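Local coordinates for 1H-3-hydroxy-4-oxoquinoline 2,4-dioxygenase (Pseudomonas putida, PDB 3IBT), which catalyses the cofactor-independent, ring-cleaving dioxygenation of 3-hydroxy-1H-quinolin-4-one by molecular oxygen, giving N-formylanthranilate and carbon monoxide, at residues A[225-228]-A[229-233]; A[196-199]-A[200-203]; A[216-219]-A[220-223]; A[101-104]-A[105-109]; A[57-60]-A[61-65]. One frame throughout, in Å; residues are numbered along the deposited sequence.

All five contacts are local, each made along a helix or round a turn of one alpha/beta-hydrolase chain. Contacts 3 and 1 lie at the beginning and end of the same surface helix, 218-230: contact 3 is polar, with a capping serine, and contact 1 is a cluster of aromatic rings. Contact 2 ends helix 195-200; its residues touch contacts 1 and 3 and, through R198 and L202, contact 4. Contact 4, in helix 97-107, is the most buried and combines apolar packing with two acids near R198, of which E106 makes the salt bridge. Contact 5 stands apart, across the chain's centre from contacts 1, 2 and 3, in a loop held by a carboxylate and a threonine.

Contact 1: residues A[225-228]-A[229-233]. Unlike the reference sequence in segment 225-228: E226 (reference Asp).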
# COMPACT_ATOMS: atom_id res chain seq x y z
N LEU A 225 0.03 16.88 -11.12
CA LEU A 225 0.96 17.59 -11.98
C LEU A 225 1.27 18.92 -11.37
O LEU A 225 2.43 19.36 -11.38
CB LEU A 225 0.36 17.76 -13.36
CG LEU A 225 0.92 16.77 -14.39
CD1 LEU A 225 1.38 15.39 -13.80
CD2 LEU A 225 -0.14 16.60 -15.45
N GLU A 226 0.24 19.49 -10.75
CA GLU A 226 0.34 20.79 -10.09
C GLU A 226 0.99 20.77 -8.73
O GLU A 226 1.80 21.64 -8.44
CB GLU A 226 -1.02 21.48 -10.03
CG GLU A 226 -1.44 22.09 -11.37
CD GLU A 226 -2.86 22.57 -11.28
OE1 GLU A 226 -3.55 22.10 -10.35
OE2 GLU A 226 -3.30 23.44 -12.09
N PHE A 227 0.68 19.78 -7.89
CA PHE A 227 1.39 19.67 -6.64
C PHE A 227 2.86 19.55 -6.89
O PHE A 227 3.68 20.22 -6.25
CB PHE A 227 0.95 18.46 -5.89
CG PHE A 227 1.41 18.47 -4.48
CD1 PHE A 227 2.38 17.54 -4.03
CD2 PHE A 227 0.92 19.43 -3.59
CE1 PHE A 227 2.82 17.58 -2.70
CE2 PHE A 227 1.35 19.48 -2.25
CZ PHE A 227 2.30 18.55 -1.81
N ALA A 228 3.19 18.70 -7.86
CA ALA A 228 4.57 18.42 -8.22
C ALA A 228 5.30 19.65 -8.77
O ALA A 228 6.52 19.80 -8.60
CB ALA A 228 4.61 17.31 -9.18
N ALA A 229 4.57 20.56 -9.41
CA ALA A 229 5.22 21.73 -9.96
C ALA A 229 5.61 22.68 -8.83
O ALA A 229 6.43 23.58 -8.99
CB ALA A 229 4.30 22.39 -10.92
N GLY A 230 5.00 22.46 -7.66
CA GLY A 230 5.28 23.27 -6.47
C GLY A 230 6.17 22.59 -5.42
O GLY A 230 6.73 23.25 -4.56
N HIS A 231 6.32 21.28 -5.50
CA HIS A 231 6.98 20.55 -4.46
C HIS A 231 7.89 19.50 -5.07
O HIS A 231 7.42 18.38 -5.36
CB HIS A 231 5.89 19.85 -3.69
CG HIS A 231 4.97 20.78 -2.97
ND1 HIS A 231 5.25 21.27 -1.71
CD2 HIS A 231 3.78 21.29 -3.32
CE1 HIS A 231 4.26 22.05 -1.31
NE2 HIS A 231 3.35 22.07 -2.27
N SER A 232 9.19 19.80 -5.29
CA SER A 232 10.03 18.88 -6.10
C SER A 232 10.49 17.53 -5.47
O SER A 232 11.23 16.74 -6.07
CB SER A 232 11.19 19.62 -6.81
OG SER A 232 12.00 20.32 -5.90
N TRP A 233 9.99 17.25 -4.27
CA TRP A 233 10.16 15.95 -3.65
C TRP A 233 9.03 15.02 -4.12
O TRP A 233 8.99 13.84 -3.69
CB TRP A 233 10.16 16.08 -2.12
CG TRP A 233 8.99 16.84 -1.59
CD1 TRP A 233 8.93 18.18 -1.35
CD2 TRP A 233 7.70 16.31 -1.25
NE1 TRP A 233 7.68 18.53 -0.88
CE2 TRP A 233 6.90 17.41 -0.81
CE3 TRP A 233 7.14 15.04 -1.27
CZ2 TRP A 233 5.58 17.26 -0.40
CZ3 TRP A 233 5.80 14.90 -0.85
CH2 TRP A 233 5.05 16.01 -0.41
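F227, H231 and W233 form a local aromatic cluster at the protein surface, where helix 218-230 runs out and the chain turns toward strand 234-238. F227 and H231, one helical turn apart, make an offset stack: the ring centroids are 4.0 Å apart, the planes are inclined by 21°, and H231 CD2 lies over the rim of one phenyl face. F227 CG is anti to the backbone N (chi1 -166°), which swings the ring forward to meet the residues that follow. H231 CB adds a CH-pi contact over the phenyl face, 4.3 Å from the F227 ring centroid. W233 arrives elsewhere: its CH2 lies at the phenyl edge, 3.6 Å from F227 CE1, with the two ring planes nearly perpendicular. A phenyl suits both, giving H231 a face and W233 an edge. The backbone beneath is fraying. G230 N bonds F227 O at 3.0 Å, whereas the bonds of A229 N to L225 O and of H231 N to A228 O are weak. If F227 were an alanine, the imidazole of H231 would probably lose its stacking surface and be set free to turn. The cluster rests on helix 195-200, with F227 on L196 and W233 on M199. F234 meets F227 edge-to-face, and the W233 backbone bonds I208 of strand 207-212, so the helix end is fixed to both strands of its beta-alpha-beta crossover.

Contact 2: residues A[196-199]-A[200-203]; sequences LDRM and DSLP. Unlike the reference sequence in segment 200-203: D200 (reference Glu).
D200 N closes a regular helical bond to L196 O (3.0 Å), after which helix 195-200 tightens into i to i+3 bonding: S201 N to R198 O, and L202 N to M199 O at 3.1 Å with a nearly straight N-H...O angle of 165°. S201 adds a second grip on the R198 carbonyl. Its OG donates to R198 O at 2.8 Å, from the same face of the carbonyl plane as its own backbone N. With chi1 at 79°, OG stands between the backbone N and the carbonyl carbon and is turned back onto the last turn, a task that suits a small hydroxyl residue. The R198 chain starts away from 200-203, but its bend at chi2 brings NH2 within 3.7 Å of L202 CD2, the two side chains crossing at about a right angle. The charge is met from outside, by a salt bridge to E106 and a cation-pi contact with W192. L202 also lays its CG against M199 O, 3.4 Å away, so a branched apolar chain covers the closing turn while packing on I102 of helix 97-107. M199, present as selenomethionine, buries its flexible chain against W121 and L123. K205 NZ binds the carbonyls of D200 and L202. Away from the annotated sites, this is a helix C-terminus finished by 3-10-type bonds, leading into strand 207-212 of the alpha/beta-hydrolase sheet.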
# COMPACT_ATOMS: atom_id res chain seq x y z
N LEU A 196 -1.74 14.19 1.02
CA LEU A 196 -0.91 15.36 0.70
C LEU A 196 -0.44 16.18 1.92
O LEU A 196 0.72 16.63 1.95
CB LEU A 196 -1.61 16.29 -0.28
CG LEU A 196 -1.68 15.68 -1.68
CD1 LEU A 196 -2.92 16.30 -2.35
CD2 LEU A 196 -0.35 15.91 -2.47
N ASP A 197 -1.33 16.39 2.89
CA ASP A 197 -0.98 17.09 4.12
C ASP A 197 -0.06 16.25 4.96
O ASP A 197 0.92 16.75 5.50
CB ASP A 197 -2.22 17.40 4.95
CG ASP A 197 -3.11 18.43 4.29
OD1 ASP A 197 -2.90 18.76 3.12
OD2 ASP A 197 -4.04 18.95 4.96
N ARG A 198 -0.37 14.98 5.09
CA ARG A 198 0.55 14.07 5.77
C ARG A 198 2.00 14.33 5.31
O ARG A 198 2.86 14.66 6.13
CB ARG A 198 0.13 12.62 5.51
CG ARG A 198 1.05 11.57 6.03
CD ARG A 198 1.41 11.87 7.43
NE ARG A 198 2.02 10.73 8.11
CZ ARG A 198 3.10 10.85 8.87
NH1 ARG A 198 3.61 9.79 9.50
NH2 ARG A 198 3.67 12.04 9.00
N MSE A 199 2.22 14.22 4.00
CA MSE A 199 3.54 14.27 3.37
C MSE A 199 4.16 15.64 3.54
O MSE A 199 5.34 15.78 3.90
CB MSE A 199 3.45 13.87 1.88
CG MSE A 199 3.17 12.37 1.65
SE MSE A 199 3.04 11.69 -0.25
CE MSE A 199 1.33 12.54 -0.84
N ASP A 200 3.35 16.66 3.30
CA ASP A 200 3.79 18.02 3.43
C ASP A 200 4.28 18.35 4.87
O ASP A 200 4.97 19.34 5.11
CB ASP A 200 2.65 18.92 2.96
CG ASP A 200 3.14 20.23 2.28
OD1 ASP A 200 4.37 20.53 2.32
OD2 ASP A 200 2.27 20.97 1.70
N SER A 201 3.97 17.49 5.84
CA SER A 201 4.30 17.80 7.22
C SER A 201 5.44 16.97 7.76
O SER A 201 5.74 17.03 8.95
CB SER A 201 3.07 17.61 8.11
OG SER A 201 2.90 16.24 8.39
N LEU A 202 6.06 16.18 6.90
CA LEU A 202 7.32 15.56 7.30
C LEU A 202 8.36 16.69 7.40
O LEU A 202 8.35 17.63 6.59
CB LEU A 202 7.78 14.49 6.32
CG LEU A 202 6.80 13.40 5.87
CD1 LEU A 202 7.30 12.81 4.62
CD2 LEU A 202 6.70 12.34 6.87
N PRO A 203 9.21 16.65 8.45
CA PRO A 203 10.29 17.66 8.63
C PRO A 203 11.37 17.64 7.53
O PRO A 203 11.94 18.69 7.19
CB PRO A 203 10.91 17.28 9.98
CG PRO A 203 10.50 15.84 10.22
CD PRO A 203 9.16 15.66 9.55

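Contact 3: residues A[216-219]-A[220-223]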
# COMPACT_ATOMS: atom_id res chain seq x y z
N LEU A 216 -10.40 7.89 -11.77
CA LEU A 216 -10.35 8.15 -13.16
C LEU A 216 -10.88 9.52 -13.28
O LEU A 216 -12.04 9.72 -13.64
CB LEU A 216 -11.21 7.14 -13.92
CG LEU A 216 -10.80 5.70 -13.63
CD1 LEU A 216 -11.68 4.71 -14.30
CD2 LEU A 216 -9.41 5.53 -14.16
N SER A 217 -10.03 10.49 -12.96
CA SER A 217 -10.43 11.89 -12.96
C SER A 217 -9.37 12.74 -13.58
O SER A 217 -8.24 12.82 -13.08
CB SER A 217 -10.71 12.34 -11.53
OG SER A 217 -10.78 13.76 -11.42
N GLN A 218 -9.72 13.42 -14.66
CA GLN A 218 -8.78 14.37 -15.23
C GLN A 218 -8.41 15.47 -14.22
O GLN A 218 -7.23 15.80 -14.12
CB GLN A 218 -9.21 14.92 -16.58
CG GLN A 218 -8.19 15.91 -17.19
CD GLN A 218 -6.72 15.35 -17.36
OE1 GLN A 218 -6.48 14.13 -17.36
NE2 GLN A 218 -5.76 16.27 -17.54
N ASP A 219 -9.36 15.98 -13.45
CA ASP A 219 -9.02 16.96 -12.41
C ASP A 219 -7.86 16.48 -11.51
O ASP A 219 -6.90 17.26 -11.25
CB ASP A 219 -10.21 17.30 -11.53
CG ASP A 219 -11.27 18.16 -12.24
OD1 ASP A 219 -10.98 18.79 -13.31
OD2 ASP A 219 -12.41 18.19 -11.68
N TYR A 220 -7.99 15.22 -11.04
CA TYR A 220 -7.07 14.56 -10.12
C TYR A 220 -5.70 14.39 -10.74
O TYR A 220 -4.69 14.62 -10.09
CB TYR A 220 -7.61 13.17 -9.76
CG TYR A 220 -6.91 12.44 -8.61
CD1 TYR A 220 -7.26 12.71 -7.28
CD2 TYR A 220 -5.94 11.46 -8.85
CE1 TYR A 220 -6.66 12.03 -6.20
CE2 TYR A 220 -5.31 10.76 -7.77
CZ TYR A 220 -5.69 11.07 -6.45
OH TYR A 220 -5.09 10.44 -5.39
N ARG A 221 -5.66 13.95 -11.99
CA ARG A 221 -4.39 13.83 -12.67
C ARG A 221 -3.74 15.21 -12.71
O ARG A 221 -2.56 15.33 -12.46
CB ARG A 221 -4.60 13.27 -14.07
CG ARG A 221 -5.25 11.88 -14.10
CD ARG A 221 -5.51 11.44 -15.53
NE ARG A 221 -6.31 10.23 -15.59
CZ ARG A 221 -7.61 10.22 -15.90
NH1 ARG A 221 -8.23 11.36 -16.19
NH2 ARG A 221 -8.30 9.07 -15.94
N GLN A 222 -4.53 16.25 -12.98
CA GLN A 222 -4.04 17.62 -13.01
C GLN A 222 -3.58 18.12 -11.63
O GLN A 222 -2.60 18.86 -11.50
CB GLN A 222 -5.15 18.49 -13.54
CG GLN A 222 -4.74 19.85 -13.98
CD GLN A 222 -3.51 19.83 -14.85
OE1 GLN A 222 -2.52 20.44 -14.50
NE2 GLN A 222 -3.57 19.15 -16.00
N LEU A 223 -4.32 17.75 -10.60
CA LEU A 223 -3.94 18.11 -9.24
C LEU A 223 -2.52 17.64 -8.92
O LEU A 223 -1.81 18.30 -8.16
CB LEU A 223 -4.91 17.48 -8.23
CG LEU A 223 -4.56 17.68 -6.76
CD1 LEU A 223 -5.25 18.94 -6.23
CD2 LEU A 223 -4.81 16.44 -5.83
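S217 opens helix 218-230 as its N-cap: its OG accepts from Y220 N at 3.2 Å, with an N-H...O angle of 162°. Because S217 OG is anti to the backbone N (chi1 165°), it lies beside the carbonyl carbon, directed at the first turn, where amide N-H groups have no preceding helical carbonyl to use. A serine suits this place because it is a short acceptor. The regular pattern then sets in. R221 N donates to S217 O at 3.0 Å, nearly along the C=O axis; Q222 N reaches Q218 O at the same length, and L223 N reaches D219 O in the carbonyl plane. R221 folds its extended chain back over the start of the helix and lays one guanidinium face against the S217 peptide, with S217 N 3.4 Å above the plane. Its NH1 gives a weak bond to Q218 OE1, 3.5 Å away. The bend of Q218 at chi2 (56°) brings that oxygen round, and its amide lies nearly coplanar with the guanidinium. D219, acidic and in the first turn, would be expected to interact favourably with the helix dipole. Y220 faces inward, and its buried OH accepts from L123 N, which fixes the phenol about 7 Å from the side chain of D120, the residue thought by similarity to raise the basicity of the active-site histidine. The whole is an N-capped start to the crossover helix between strands 207-212 and 234-238 of the alpha/beta-hydrolase fold.

Contact 4: residues A[101-104]-A[105-109]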
# COMPACT_ATOMS: atom_id res chain seq x y z
N ASN A 101 3.96 3.22 5.20
CA ASN A 101 5.15 3.65 4.48
C ASN A 101 5.69 5.02 4.97
O ASN A 101 6.85 5.12 5.42
CB ASN A 101 4.81 3.70 2.99
CG ASN A 101 6.03 3.90 2.12
OD1 ASN A 101 7.09 4.35 2.58
ND2 ASN A 101 5.88 3.56 0.83
N ILE A 102 4.84 6.05 4.91
CA ILE A 102 5.27 7.37 5.31
C ILE A 102 5.61 7.46 6.79
O ILE A 102 6.51 8.20 7.19
CB ILE A 102 4.26 8.43 4.89
CG1 ILE A 102 4.16 8.39 3.38
CG2 ILE A 102 4.70 9.83 5.26
CD1 ILE A 102 5.47 8.61 2.69
N ASP A 103 4.92 6.68 7.61
CA ASP A 103 5.23 6.65 9.04
C ASP A 103 6.69 6.21 9.24
O ASP A 103 7.41 6.74 10.09
CB ASP A 103 4.29 5.71 9.79
CG ASP A 103 4.15 6.10 11.27
OD1 ASP A 103 3.98 7.31 11.55
OD2 ASP A 103 4.19 5.22 12.17
N VAL A 104 7.12 5.25 8.43
CA VAL A 104 8.43 4.68 8.62
C VAL A 104 9.45 5.66 8.10
O VAL A 104 10.47 5.88 8.73
CB VAL A 104 8.54 3.30 7.98
CG1 VAL A 104 9.96 2.86 7.92
CG2 VAL A 104 7.71 2.32 8.77
N CYS A 105 9.14 6.31 6.98
CA CYS A 105 10.02 7.36 6.48
C CYS A 105 10.20 8.44 7.52
O CYS A 105 11.23 9.10 7.55
CB CYS A 105 9.48 7.98 5.21
SG CYS A 105 9.74 7.00 3.72
N GLU A 106 9.18 8.60 8.37
CA GLU A 106 9.21 9.61 9.42
C GLU A 106 9.87 9.08 10.69
O GLU A 106 10.51 9.86 11.41
CB GLU A 106 7.80 10.13 9.74
CG GLU A 106 7.77 11.47 10.53
CD GLU A 106 6.42 11.76 11.23
OE1 GLU A 106 5.40 11.16 10.83
OE2 GLU A 106 6.37 12.60 12.17
N GLN A 107 9.72 7.78 10.97
CA GLN A 107 10.26 7.19 12.20
C GLN A 107 11.76 7.02 12.10
O GLN A 107 12.48 7.51 12.94
CB GLN A 107 9.56 5.87 12.58
CG GLN A 107 8.21 6.05 13.35
CD GLN A 107 7.77 4.79 14.15
OE1 GLN A 107 6.64 4.31 14.01
NE2 GLN A 107 8.68 4.27 14.98
N LEU A 108 12.20 6.34 11.05
CA LEU A 108 13.62 6.32 10.62
C LEU A 108 14.02 7.64 9.96
O LEU A 108 13.17 8.52 9.76
CB LEU A 108 13.80 5.20 9.61
CG LEU A 108 13.90 3.73 10.02
CD1 LEU A 108 13.00 3.29 11.19
CD2 LEU A 108 13.60 2.90 8.79
N GLY A 109 15.30 7.79 9.58
CA GLY A 109 15.74 9.03 8.90
C GLY A 109 14.97 9.39 7.61
O GLY A 109 14.15 8.61 7.13
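D103 sets its carboxylate between two later side chains of helix 97-107, E106 and Q107, and is turned steeply against both. D103 OD1 is 4.2 Å from E106 OE1, the carboxylate planes standing 82° apart. E106 OE1 takes the salt bridge from R198 NH1, while D103 OD1 makes only a long, weak ion pair with it. On the other side, D103 OD2 comes within 3.2 Å of Q107 OE1, with the carboxylate and amide planes 77° apart. These two oxygens are both acceptors and do not bond each other; Q107 OE1 receives a weak hydrogen bond from Q75 NE2. The orientation follows from D103 chi1 (-154°): with CG anti to the backbone N, the group leans along the helix toward the next turn. D103 also packs on Q71 and A74 of helix 70-83. An alanine at D103 would probably open a gap there and cost R198 its weak second partner. V104 and L108 lie side by side and point the same way, V104 CG1 touching L108 CD2 at 3.7 Å; V104 meets M91 and L108 meets F89 of strand 89-94, which is why apolar residues suit these places. C105 SG sits 3.9 Å from N101 OD1. Backbone bonds such as C105 N to N101 O (3.0 Å) carry the helix to its end. This is the helix that follows the nucleophile-elbow position of the fold. Its chemistry is divided: V104 and L108 give the sheet hydrocarbon, N101 adds an amide bonded to T116 and S93, and the acids gather toward R198, which probably offsets their like charges.

Contact 5: residues A[57-60]-A[61-65]; sequences GHDA and KQTDS
D59 and T63 hold this loop together through their side chains. The D59 CG stands between the backbone N and the carbonyl carbon (chi1 49°), a setting that turns the carboxylate across the loop to the threonine. There T63 OG1 donates to the syn lone pair of D59 OD2 at 2.7 Å, while T63 N makes a weak bond to OD1 at 3.4 Å, so both oxygens are engaged by one residue. T63 OG1 lies beside its own backbone N (chi1 -46°), which puts both donors on the D59 side. Aspartate suits the site because a short carboxylate can accept twice. Between them the chain makes a type I beta turn from D59 to Q62, closed by Q62 N to D59 O at 2.7 Å. K61, in the turn, rests its CB 3.4 Å from D59 OD2 and bends the rest of its long chain away. G57 has a positive phi (80°), readily adopted by a residue without a side chain. Its CA-H points at T63 O, 3.2 Å away, and its own O receives the CA-H of Q62 at 3.4 Å. The hydrocarbon part of Q62 passes close to G57 O before reaching W172 and F173. H58 NE2 accepts from the backbone N of C31, a substrate-binding residue by similarity. The loop thus spans from strand 49-53 to helix 70-83, with D59 against T12 and S65 against T9 of strand 9-16.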
# COMPACT_ATOMS: atom_id res chain seq x y z
N GLY A 57 -2.69 -10.24 10.95
CA GLY A 57 -4.04 -10.74 10.69
C GLY A 57 -4.28 -11.13 9.25
O GLY A 57 -5.34 -11.69 8.91
N HIS A 58 -3.30 -10.82 8.41
CA HIS A 58 -3.37 -11.08 6.99
C HIS A 58 -2.63 -12.32 6.52
O HIS A 58 -2.68 -12.69 5.34
CB HIS A 58 -2.90 -9.85 6.24
CG HIS A 58 -3.87 -8.73 6.33
ND1 HIS A 58 -3.77 -7.74 7.29
CD2 HIS A 58 -5.00 -8.47 5.63
CE1 HIS A 58 -4.78 -6.89 7.14
NE2 HIS A 58 -5.54 -7.31 6.14
N ASP A 59 -1.95 -12.99 7.44
CA ASP A 59 -1.27 -14.22 7.11
C ASP A 59 -2.28 -15.30 6.65
O ASP A 59 -3.50 -15.15 6.83
CB ASP A 59 -0.39 -14.69 8.27
CG ASP A 59 -1.12 -14.69 9.62
OD1 ASP A 59 -1.76 -13.64 9.98
OD2 ASP A 59 -1.01 -15.74 10.34
N ALA A 60 -1.75 -16.37 6.04
CA ALA A 60 -2.55 -17.53 5.63
C ALA A 60 -3.37 -18.10 6.80
O ALA A 60 -4.34 -18.84 6.60
CB ALA A 60 -1.64 -18.61 5.02
N LYS A 61 -2.97 -17.75 8.01
CA LYS A 61 -3.62 -18.27 9.18
C LYS A 61 -4.61 -17.27 9.76
O LYS A 61 -5.19 -17.48 10.84
CB LYS A 61 -2.58 -18.70 10.22
CG LYS A 61 -2.00 -20.09 9.99
CD LYS A 61 -2.90 -21.16 10.56
CE LYS A 61 -2.09 -22.12 11.45
NZ LYS A 61 -1.07 -22.90 10.66
N GLN A 62 -4.79 -16.18 9.02
CA GLN A 62 -5.60 -15.04 9.44
C GLN A 62 -5.73 -15.01 10.97
O GLN A 62 -6.75 -15.41 11.55
CB GLN A 62 -6.95 -15.02 8.71
CG GLN A 62 -7.73 -13.78 9.01
CD GLN A 62 -8.49 -13.27 7.84
OE1 GLN A 62 -8.73 -14.00 6.87
NE2 GLN A 62 -8.91 -12.00 7.92
N THR A 63 -4.65 -14.55 11.61
CA THR A 63 -4.51 -14.64 13.05
C THR A 63 -5.06 -13.41 13.74
O THR A 63 -4.69 -12.28 13.42
CB THR A 63 -3.04 -14.84 13.47
OG1 THR A 63 -2.44 -15.84 12.65
CG2 THR A 63 -2.97 -15.29 14.91
N ASP A 64 -5.93 -13.64 14.71
CA ASP A 64 -6.44 -12.56 15.53
C ASP A 64 -5.38 -12.18 16.57
O ASP A 64 -4.20 -12.55 16.47
CB ASP A 64 -7.75 -12.98 16.22
CG ASP A 64 -8.41 -14.18 15.53
OD1 ASP A 64 -8.68 -14.09 14.30
OD2 ASP A 64 -8.65 -15.21 16.22
N SER A 65 -5.85 -11.47 17.59
CA SER A 65 -5.04 -10.76 18.55
C SER A 65 -5.82 -9.47 18.66
O SER A 65 -6.86 -9.31 17.99
CB SER A 65 -3.63 -10.48 18.03
OG SER A 65 -2.87 -9.68 18.97